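Local coordinates for protein endoglucanase A (Clostridium longisporum, PDB 6Q1I) that hydrolyses internal beta-1,4-glucosidic linkages in cellulose, barley beta-glucan and lichenan through its family 5 glycoside hydrolase domain, and also attacks xylan, at residues A[286-296]-A[324-332]; A[300-309]-A[348-357]. One frame throughout, in Å; residues are numbered along the deposited sequence.

Contact 1: A[286-296]-A[324-332]; sequences GSINKNNTSSR and TNKGETFGL
Ile288 lays its CG2 methyl over one face of the Phe330 ring, a CH-pi contact in which CG2 stands 3.6 Å from the ring centroid and 18° off the ring normal. That methyl lies anti to the carbonyl carbon of Ile288, while CG1 takes the tighter slot between N and C (chi1 67°) and brings CD1 close to Lys326 O and Gly327 CA. At the ring edge, near its plane, lies Gly286 C.

Next to this pair, Thr329 turns its hydroxyl to the backbone: OG1 accepts from Asn289 N at 3.0 Å and donates to Lys326 O at 2.8 Å, which fixes its rotation. Asn325 N in turn donates to Asn289 O at 3.2 Å, and a water bridges Asn289 O and Lys326 O. The Asn289 side chain extends with CG anti to N (chi1 178°); its OD1 closes an Asx turn onto Asn291 N, and its ND2 reaches Ala322 O.

Arg296 grips Ser287 side-on, NE meeting OG in the guanidinium plane at 2.9 Å and NH2 meeting the carbonyl O from above its plane. A further water joins NH2 to Thr329 O and Gly331 O. Two loops at the C-terminal ends of neighbouring strands are thus joined at the catalytic mouth of a (beta/alpha)8 barrel, with the side chain of Phe330 about 7 Å from that of Gln284, a changed residue at the inferred nucleophile position.

Contact 2: A[300-309]-A[348-357]; sequences AEYYVTAAQK and ALIRGYKNVH
Glu301 reaches between Ala348, Arg351, Gly352 and Asn355 as a knob into a hole, and both its oxygens are held. Arg351 NE donates to Glu301 OE1 at 2.9 Å in a salt bridge; OE1 lies in the guanidinium plane but is met from above the carboxylate, the two planes being 75° apart. Glu301 OE2 offers its anti lone pair to Asn355 ND2, also at 2.9 Å. The same amide nitrogen gives a second nearly straight bond to Thr305 OG1, so its two bonds hold the amide between residues one helical turn apart.

The helices 300-309 and 348-356 are successive outer helices of the (beta/alpha)8 barrel, running the same way at 29° with their axes 7.3 Å apart. Consistent with this closeness, Gly352 sits at the crossing, its CA 3.2 Å from Thr305 OG1.

Deeper in, Val304 splits its branches, CG1 (anti to N, chi1 175°) lying against Tyr353 N and CG2 meeting Leu349 CD2 at 3.6 Å. Phe285 and Cys314 of the barrel strands back Val304. Toward the C terminus, Val356 packs on Gln308 and Lys309, and a water links Gln308 O to His357 NE2.

Overall arrangement
From the N terminus, the chain builds six strands of the barrel before strand 280-285 leads into residues 286-296, the first half of contact 1. Helix 293-309, which starts within that segment, carries the chain on to 300-309, the first half of contact 2. After strand 314-318, the loop 324-332 returns to close contact 1, and helix 343-356 closes contact 2 at the C terminus. The segments therefore alternate, and the two closures cross rather than nest. Contact 1 ties the loops following the last two strands, contact 2 the helices following them. Their centres lie 19 Å apart, yet they meet where Leu332 CD1 packs 3.7 Å from Leu349 CD1.

Contact 1: A[286-296]-A[324-332]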
loop_
_atom_site.group_PDB
_atom_site.type_symbol
_atom_site.label_atom_id
_atom_site.label_comp_id
_atom_site.label_asym_id
_atom_site.label_seq_id
_atom_site.Cartn_x
_atom_site.Cartn_y
_atom_site.Cartn_z
ATOM N N GLY A 286 -3.796 -9.681 -3.589
ATOM C CA GLY A 286 -3.643 -10.230 -4.922
ATOM C C GLY A 286 -3.283 -11.697 -4.850
ATOM O O GLY A 286 -3.185 -12.290 -3.777
ATOM N N SER A 287 -3.108 -12.277 -6.040
ATOM C CA SER A 287 -2.642 -13.647 -6.190
ATOM C C SER A 287 -1.638 -13.717 -7.332
ATOM O O SER A 287 -1.680 -12.914 -8.271
ATOM C CB SER A 287 -3.793 -14.617 -6.474
ATOM O OG SER A 287 -4.436 -14.262 -7.682
ATOM N N ILE A 288 -0.714 -14.675 -7.227
ATOM C CA ILE A 288 0.302 -14.881 -8.256
ATOM C C ILE A 288 -0.177 -15.852 -9.333
ATOM O O ILE A 288 -1.169 -16.564 -9.157
ATOM C CB ILE A 288 1.652 -15.326 -7.657
ATOM C CG1 ILE A 288 1.559 -16.720 -7.045
ATOM C CG2 ILE A 288 2.136 -14.307 -6.628
ATOM C CD1 ILE A 288 2.896 -17.266 -6.587
ATOM N N ASN A 289 0.536 -15.878 -10.455
ATOM C CA ASN A 289 0.140 -16.659 -11.623
ATOM C C ASN A 289 0.618 -18.098 -11.494
ATOM O O ASN A 289 1.779 -18.409 -11.770
ATOM C CB ASN A 289 0.725 -16.020 -12.880
ATOM C CG ASN A 289 0.392 -16.787 -14.124
ATOM O OD1 ASN A 289 -0.427 -17.701 -14.099
ATOM N ND2 ASN A 289 1.029 -16.421 -15.229
ATOM N N LYS A 290 -0.292 -18.991 -11.099
ATOM C CA LYS A 290 -0.046 -20.427 -11.082
ATOM C C LYS A 290 -0.816 -21.130 -12.199
ATOM O O LYS A 290 -1.274 -22.263 -12.032
ATOM C CB LYS A 290 -0.401 -21.025 -9.719
ATOM C CG LYS A 290 0.333 -20.378 -8.555
ATOM C CD LYS A 290 -0.106 -20.936 -7.201
ATOM C CE LYS A 290 0.656 -20.276 -6.068
ATOM N NZ LYS A 290 0.204 -20.752 -4.730
ATOM N N ASN A 291 -0.964 -20.464 -13.345
ATOM C CA ASN A 291 -1.699 -21.023 -14.481
ATOM C C ASN A 291 -3.090 -21.465 -14.033
ATOM O O ASN A 291 -3.586 -22.537 -14.402
ATOM C CB ASN A 291 -0.921 -22.158 -15.159
ATOM C CG ASN A 291 -1.364 -22.394 -16.591
ATOM O OD1 ASN A 291 -1.885 -21.495 -17.245
ATOM N ND2 ASN A 291 -1.153 -23.606 -17.086
ATOM N N ASN A 292 -3.724 -20.610 -13.230
ATOM C CA ASN A 292 -4.944 -20.943 -12.504
ATOM C C ASN A 292 -5.904 -19.760 -12.506
ATOM O O ASN A 292 -6.480 -19.393 -11.482
ATOM C CB ASN A 292 -4.625 -21.363 -11.071
ATOM C CG ASN A 292 -3.895 -20.285 -10.282
ATOM O OD1 ASN A 292 -3.192 -19.442 -10.841
ATOM N ND2 ASN A 292 -4.037 -20.336 -8.966
ATOM N N THR A 293 -6.114 -19.181 -13.687
ATOM C CA THR A 293 -6.866 -17.936 -13.803
ATOM C C THR A 293 -8.296 -18.067 -13.288
ATOM O O THR A 293 -8.831 -17.120 -12.700
ATOM C CB THR A 293 -6.836 -17.469 -15.263
ATOM O OG1 THR A 293 -5.472 -17.289 -15.668
ATOM C CG2 THR A 293 -7.591 -16.153 -15.441
ATOM N N SER A 294 -8.947 -19.212 -13.509
ATOM C CA SER A 294 -10.330 -19.370 -13.058
ATOM C C SER A 294 -10.437 -19.193 -11.547
ATOM O O SER A 294 -11.326 -18.488 -11.047
ATOM C CB SER A 294 -10.877 -20.745 -13.457
ATOM O OG SER A 294 -10.888 -20.929 -14.857
ATOM N N SER A 295 -9.538 -19.839 -10.800
ATOM C CA SER A 295 -9.556 -19.721 -9.346
ATOM C C SER A 295 -9.145 -18.327 -8.897
ATOM O O SER A 295 -9.718 -17.783 -7.944
ATOM C CB SER A 295 -8.624 -20.754 -8.715
ATOM O OG SER A 295 -9.200 -22.045 -8.742
ATOM N N ARG A 296 -8.145 -17.735 -9.558
ATOM C CA ARG A 296 -7.735 -16.381 -9.198
ATOM C C ARG A 296 -8.876 -15.392 -9.398
ATOM O O ARG A 296 -9.067 -14.477 -8.589
ATOM C CB ARG A 296 -6.520 -15.961 -10.024
ATOM C CG ARG A 296 -5.264 -16.760 -9.750
ATOM C CD ARG A 296 -4.157 -16.354 -10.695
ATOM N NE ARG A 296 -3.670 -15.006 -10.423
ATOM C CZ ARG A 296 -3.005 -14.261 -11.299
ATOM N NH1 ARG A 296 -2.751 -14.729 -12.515
ATOM N NH2 ARG A 296 -2.581 -13.052 -10.958
ATOM N N THR A 324 4.481 -17.029 -16.113
ATOM C CA THR A 324 3.857 -18.225 -15.577
ATOM C C THR A 324 4.799 -18.953 -14.623
ATOM O O THR A 324 5.998 -19.086 -14.886
ATOM C CB THR A 324 3.477 -19.152 -16.726
ATOM O OG1 THR A 324 2.698 -20.240 -16.215
ATOM C CG2 THR A 324 4.738 -19.690 -17.415
ATOM N N ASN A 325 4.243 -19.389 -13.485
ATOM C CA ASN A 325 4.898 -20.282 -12.525
ATOM C C ASN A 325 6.135 -19.675 -11.859
ATOM O O ASN A 325 7.003 -20.405 -11.373
ATOM C CB ASN A 325 5.231 -21.639 -13.156
ATOM C CG ASN A 325 3.988 -22.394 -13.617
ATOM O OD1 ASN A 325 2.965 -22.427 -12.925
ATOM N ND2 ASN A 325 4.076 -23.003 -14.794
ATOM N N LYS A 326 6.242 -18.355 -11.817
ATOM C CA LYS A 326 7.277 -17.677 -11.049
ATOM C C LYS A 326 6.658 -17.015 -9.822
ATOM O O LYS A 326 5.457 -16.739 -9.772
ATOM C CB LYS A 326 8.001 -16.623 -11.896
ATOM C CG LYS A 326 9.112 -17.179 -12.809
ATOM C CD LYS A 326 10.440 -17.360 -12.048
ATOM C CE LYS A 326 11.629 -17.565 -12.987
ATOM N NZ LYS A 326 12.913 -17.869 -12.259
ATOM N N GLY A 327 7.493 -16.751 -8.824
ATOM C CA GLY A 327 7.009 -16.095 -7.624
ATOM C C GLY A 327 6.729 -14.624 -7.863
ATOM O O GLY A 327 7.298 -13.995 -8.750
ATOM N N GLU A 328 5.813 -14.078 -7.062
ATOM C CA GLU A 328 5.513 -12.644 -7.046
ATOM C C GLU A 328 4.972 -12.140 -8.382
ATOM O O GLU A 328 5.122 -10.963 -8.726
ATOM C CB GLU A 328 6.718 -11.822 -6.576
ATOM C CG GLU A 328 7.154 -12.172 -5.152
ATOM C CD GLU A 328 6.147 -11.724 -4.098
ATOM O OE1 GLU A 328 6.022 -10.500 -3.894
ATOM O OE2 GLU A 328 5.475 -12.587 -3.483
ATOM N N THR A 329 4.296 -13.010 -9.129
ATOM C CA THR A 329 3.774 -12.651 -10.448
ATOM C C THR A 329 2.332 -12.147 -10.338
ATOM O O THR A 329 1.361 -12.809 -10.723
ATOM C CB THR A 329 3.896 -13.841 -11.393
ATOM O OG1 THR A 329 3.405 -15.018 -10.735
ATOM C CG2 THR A 329 5.340 -14.021 -11.813
ATOM N N PHE A 330 2.215 -10.917 -9.828
ATOM C CA PHE A 330 0.936 -10.275 -9.547
ATOM C C PHE A 330 0.440 -9.394 -10.697
ATOM O O PHE A 330 -0.606 -8.748 -10.572
ATOM C CB PHE A 330 1.057 -9.415 -8.275
ATOM C CG PHE A 330 1.273 -10.204 -6.995
ATOM C CD1 PHE A 330 0.223 -10.870 -6.395
ATOM C CD2 PHE A 330 2.507 -10.236 -6.374
ATOM C CE1 PHE A 330 0.393 -11.574 -5.225
ATOM C CE2 PHE A 330 2.687 -10.941 -5.195
ATOM C CZ PHE A 330 1.626 -11.602 -4.613
ATOM N N GLY A 331 1.153 -9.369 -11.820
ATOM C CA GLY A 331 0.838 -8.406 -12.861
ATOM C C GLY A 331 -0.530 -8.632 -13.481
ATOM O O GLY A 331 -0.916 -9.763 -13.797
ATOM N N LEU A 332 -1.246 -7.526 -13.708
ATOM C CA LEU A 332 -2.534 -7.550 -14.396
ATOM C C LEU A 332 -2.562 -6.692 -15.651
ATOM O O LEU A 332 -3.092 -7.131 -16.677
ATOM C CB LEU A 332 -3.675 -7.116 -13.459
ATOM C CG LEU A 332 -4.045 -8.091 -12.345
ATOM C CD1 LEU A 332 -5.223 -7.542 -11.566
ATOM C CD2 LEU A 332 -4.360 -9.493 -12.875
HETATM O O HOH W 1 3.501 -18.743 -9.644
HETATM O O HOH W 2 1.095 -24.575 -13.048
HETATM O O HOH W 3 -0.445 -12.312 -12.770
#

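Contact 2: A[300-309]-A[348-357]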
loop_
_atom_site.group_PDB
_atom_site.type_symbol
_atom_site.label_atom_id
_atom_site.label_comp_id
_atom_site.label_asym_id
_atom_site.label_seq_id
_atom_site.Cartn_x
_atom_site.Cartn_y
_atom_site.Cartn_z
ATOM N N ALA A 300 -10.688 -13.119 -6.613
ATOM C CA ALA A 300 -10.715 -11.671 -6.799
ATOM C C ALA A 300 -12.121 -11.114 -6.605
ATOM O O ALA A 300 -12.313 -10.119 -5.896
ATOM C CB ALA A 300 -10.189 -11.319 -8.193
ATOM N N GLU A 301 -13.119 -11.732 -7.235
ATOM C CA GLU A 301 -14.476 -11.211 -7.112
ATOM C C GLU A 301 -14.979 -11.346 -5.684
ATOM O O GLU A 301 -15.553 -10.406 -5.123
ATOM C CB GLU A 301 -15.448 -11.914 -8.060
ATOM C CG GLU A 301 -16.846 -11.307 -7.923
ATOM C CD GLU A 301 -17.919 -11.983 -8.744
ATOM O OE1 GLU A 301 -17.599 -12.878 -9.549
ATOM O OE2 GLU A 301 -19.094 -11.598 -8.579
ATOM N N TYR A 302 -14.781 -12.516 -5.079
ATOM C CA TYR A 302 -15.316 -12.732 -3.742
ATOM C C TYR A 302 -14.654 -11.798 -2.742
ATOM O O TYR A 302 -15.324 -11.210 -1.885
ATOM C CB TYR A 302 -15.125 -14.186 -3.317
ATOM C CG TYR A 302 -15.947 -14.509 -2.095
ATOM C CD1 TYR A 302 -17.243 -14.995 -2.229
ATOM C CD2 TYR A 302 -15.462 -14.284 -0.813
ATOM C CE1 TYR A 302 -18.013 -15.265 -1.131
ATOM C CE2 TYR A 302 -16.236 -14.562 0.297
ATOM C CZ TYR A 302 -17.512 -15.044 0.123
ATOM O OH TYR A 302 -18.314 -15.329 1.200
ATOM N N TYR A 303 -13.335 -11.641 -2.853
ATOM C CA TYR A 303 -12.587 -10.777 -1.948
ATOM C C TYR A 303 -13.095 -9.344 -2.013
ATOM O O TYR A 303 -13.390 -8.735 -0.981
ATOM C CB TYR A 303 -11.108 -10.872 -2.323
ATOM C CG TYR A 303 -10.088 -10.351 -1.329
ATOM C CD1 TYR A 303 -10.119 -9.037 -0.862
ATOM C CD2 TYR A 303 -9.033 -11.158 -0.917
ATOM C CE1 TYR A 303 -9.161 -8.562 0.008
ATOM C CE2 TYR A 303 -8.058 -10.681 -0.055
ATOM C CZ TYR A 303 -8.136 -9.388 0.416
ATOM O OH TYR A 303 -7.182 -8.892 1.281
ATOM N N VAL A 304 -13.203 -8.782 -3.218
ATOM C CA VAL A 304 -13.652 -7.399 -3.340
ATOM C C VAL A 304 -15.083 -7.247 -2.840
ATOM O O VAL A 304 -15.405 -6.279 -2.147
ATOM C CB VAL A 304 -13.485 -6.886 -4.784
ATOM C CG1 VAL A 304 -14.064 -5.499 -4.910
ATOM C CG2 VAL A 304 -12.020 -6.885 -5.185
ATOM N N THR A 305 -15.970 -8.181 -3.191
ATOM C CA THR A 305 -17.352 -8.097 -2.720
ATOM C C THR A 305 -17.407 -8.129 -1.198
ATOM O O THR A 305 -18.070 -7.301 -0.569
ATOM C CB THR A 305 -18.194 -9.247 -3.288
ATOM O OG1 THR A 305 -18.191 -9.212 -4.719
ATOM C CG2 THR A 305 -19.638 -9.141 -2.815
ATOM N N ALA A 306 -16.688 -9.069 -0.589
ATOM C CA ALA A 306 -16.725 -9.223 0.860
ATOM C C ALA A 306 -16.124 -8.011 1.559
ATOM O O ALA A 306 -16.642 -7.544 2.580
ATOM C CB ALA A 306 -15.969 -10.489 1.259
ATOM N N ALA A 307 -15.033 -7.479 1.023
ATOM C CA ALA A 307 -14.425 -6.307 1.631
ATOM C C ALA A 307 -15.321 -5.088 1.477
ATOM O O ALA A 307 -15.534 -4.335 2.435
ATOM C CB ALA A 307 -13.071 -6.057 0.992
ATOM N N GLN A 308 -15.859 -4.872 0.276
ATOM C CA GLN A 308 -16.688 -3.695 0.045
ATOM C C GLN A 308 -18.001 -3.752 0.822
ATOM O O GLN A 308 -18.488 -2.709 1.278
ATOM C CB GLN A 308 -16.888 -3.504 -1.456
ATOM C CG GLN A 308 -15.646 -2.939 -2.135
ATOM C CD GLN A 308 -15.436 -1.498 -1.749
ATOM O OE1 GLN A 308 -16.101 -0.609 -2.275
ATOM N NE2 GLN A 308 -14.553 -1.260 -0.783
ATOM N N LYS A 309 -18.592 -4.939 0.999
ATOM C CA LYS A 309 -19.776 -5.074 1.849
ATOM C C LYS A 309 -19.498 -4.615 3.271
ATOM O O LYS A 309 -20.417 -4.201 3.985
ATOM C CB LYS A 309 -20.233 -6.535 1.890
ATOM C CG LYS A 309 -21.032 -6.986 0.680
ATOM C CD LYS A 309 -21.475 -8.445 0.807
ATOM C CE LYS A 309 -22.382 -8.868 -0.342
ATOM N NZ LYS A 309 -22.634 -10.337 -0.356
ATOM N N ALA A 348 -13.169 -9.579 -12.844
ATOM C CA ALA A 348 -13.685 -10.071 -11.568
ATOM C C ALA A 348 -13.547 -9.031 -10.459
ATOM O O ALA A 348 -14.442 -8.892 -9.615
ATOM C CB ALA A 348 -12.962 -11.362 -11.188
ATOM N N LEU A 349 -12.431 -8.299 -10.438
ATOM C CA LEU A 349 -12.241 -7.250 -9.439
ATOM C C LEU A 349 -13.316 -6.181 -9.562
ATOM O O LEU A 349 -13.905 -5.750 -8.561
ATOM C CB LEU A 349 -10.857 -6.630 -9.616
ATOM C CG LEU A 349 -9.654 -7.487 -9.236
ATOM C CD1 LEU A 349 -8.363 -6.841 -9.729
ATOM C CD2 LEU A 349 -9.583 -7.714 -7.735
ATOM N N ILE A 350 -13.563 -5.719 -10.786
ATOM C CA ILE A 350 -14.532 -4.654 -10.993
ATOM C C ILE A 350 -15.939 -5.176 -10.734
ATOM O O ILE A 350 -16.781 -4.469 -10.171
ATOM C CB ILE A 350 -14.369 -4.047 -12.402
ATOM C CG1 ILE A 350 -12.934 -3.532 -12.633
ATOM C CG2 ILE A 350 -15.397 -2.938 -12.626
ATOM C CD1 ILE A 350 -12.448 -2.543 -11.592
ATOM N N ARG A 351 -16.215 -6.417 -11.142
ATOM C CA ARG A 351 -17.512 -7.027 -10.862
ATOM C C ARG A 351 -17.761 -7.112 -9.357
ATOM O O ARG A 351 -18.879 -6.852 -8.894
ATOM C CB ARG A 351 -17.577 -8.412 -11.514
ATOM C CG ARG A 351 -18.876 -9.147 -11.301
ATOM C CD ARG A 351 -18.978 -10.368 -12.201
ATOM N NE ARG A 351 -17.931 -11.365 -11.981
ATOM C CZ ARG A 351 -16.964 -11.670 -12.849
ATOM N NH1 ARG A 351 -16.867 -11.071 -14.028
ATOM N NH2 ARG A 351 -16.094 -12.608 -12.533
ATOM N N GLY A 352 -16.731 -7.449 -8.575
ATOM C CA GLY A 352 -16.908 -7.505 -7.132
ATOM C C GLY A 352 -17.250 -6.150 -6.541
ATOM O O GLY A 352 -18.079 -6.048 -5.634
ATOM N N TYR A 353 -16.628 -5.089 -7.063
ATOM C CA TYR A 353 -16.976 -3.737 -6.641
ATOM C C TYR A 353 -18.421 -3.403 -7.010
ATOM O O TYR A 353 -19.193 -2.910 -6.177
ATOM C CB TYR A 353 -15.997 -2.729 -7.266
ATOM C CG TYR A 353 -16.448 -1.308 -7.063
ATOM C CD1 TYR A 353 -16.312 -0.682 -5.832
ATOM C CD2 TYR A 353 -17.069 -0.610 -8.081
ATOM C CE1 TYR A 353 -16.764 0.605 -5.625
ATOM C CE2 TYR A 353 -17.525 0.679 -7.891
ATOM C CZ TYR A 353 -17.376 1.279 -6.656
ATOM O OH TYR A 353 -17.840 2.558 -6.448
ATOM N N LYS A 354 -18.813 -3.693 -8.252
ATOM C CA LYS A 354 -20.160 -3.380 -8.717
ATOM C C LYS A 354 -21.231 -4.241 -8.056
ATOM O O LYS A 354 -22.406 -3.860 -8.056
ATOM C CB LYS A 354 -20.216 -3.530 -10.237
ATOM C CG LYS A 354 -19.442 -2.455 -10.988
ATOM C CD LYS A 354 -19.932 -1.045 -10.678
ATOM C CE LYS A 354 -21.414 -0.850 -10.978
ATOM N NZ LYS A 354 -21.875 0.496 -10.541
ATOM N N ASN A 355 -20.862 -5.395 -7.504
ATOM C CA ASN A 355 -21.823 -6.177 -6.737
ATOM C C ASN A 355 -22.355 -5.376 -5.561
ATOM O O ASN A 355 -23.493 -5.583 -5.127
ATOM C CB ASN A 355 -21.162 -7.444 -6.187
ATOM C CG ASN A 355 -20.939 -8.511 -7.238
ATOM O OD1 ASN A 355 -21.588 -8.524 -8.285
ATOM N ND2 ASN A 355 -20.034 -9.440 -6.944
ATOM N N VAL A 356 -21.540 -4.472 -5.027
ATOM C CA VAL A 356 -21.880 -3.705 -3.839
ATOM C C VAL A 356 -22.306 -2.288 -4.190
ATOM O O VAL A 356 -23.220 -1.740 -3.571
ATOM C CB VAL A 356 -20.669 -3.699 -2.878
ATOM C CG1 VAL A 356 -20.984 -2.884 -1.637
ATOM C CG2 VAL A 356 -20.278 -5.137 -2.510
ATOM N N HIS A 357 -21.634 -1.683 -5.162
ATOM C CA HIS A 357 -21.872 -0.300 -5.531
ATOM C C HIS A 357 -22.365 -0.228 -6.963
ATOM O O HIS A 357 -21.613 0.018 -7.905
ATOM C CB HIS A 357 -20.589 0.503 -5.355
ATOM C CG HIS A 357 -20.104 0.549 -3.942
ATOM N ND1 HIS A 357 -20.683 1.354 -2.985
ATOM C CD2 HIS A 357 -19.090 -0.101 -3.326
ATOM C CE1 HIS A 357 -20.044 1.198 -1.839
ATOM N NE2 HIS A 357 -19.073 0.320 -2.018
ATOM O OXT HIS A 357 -23.559 -0.418 -7.185
HETATM O O HOH W 4 -17.787 -0.073 0.526
#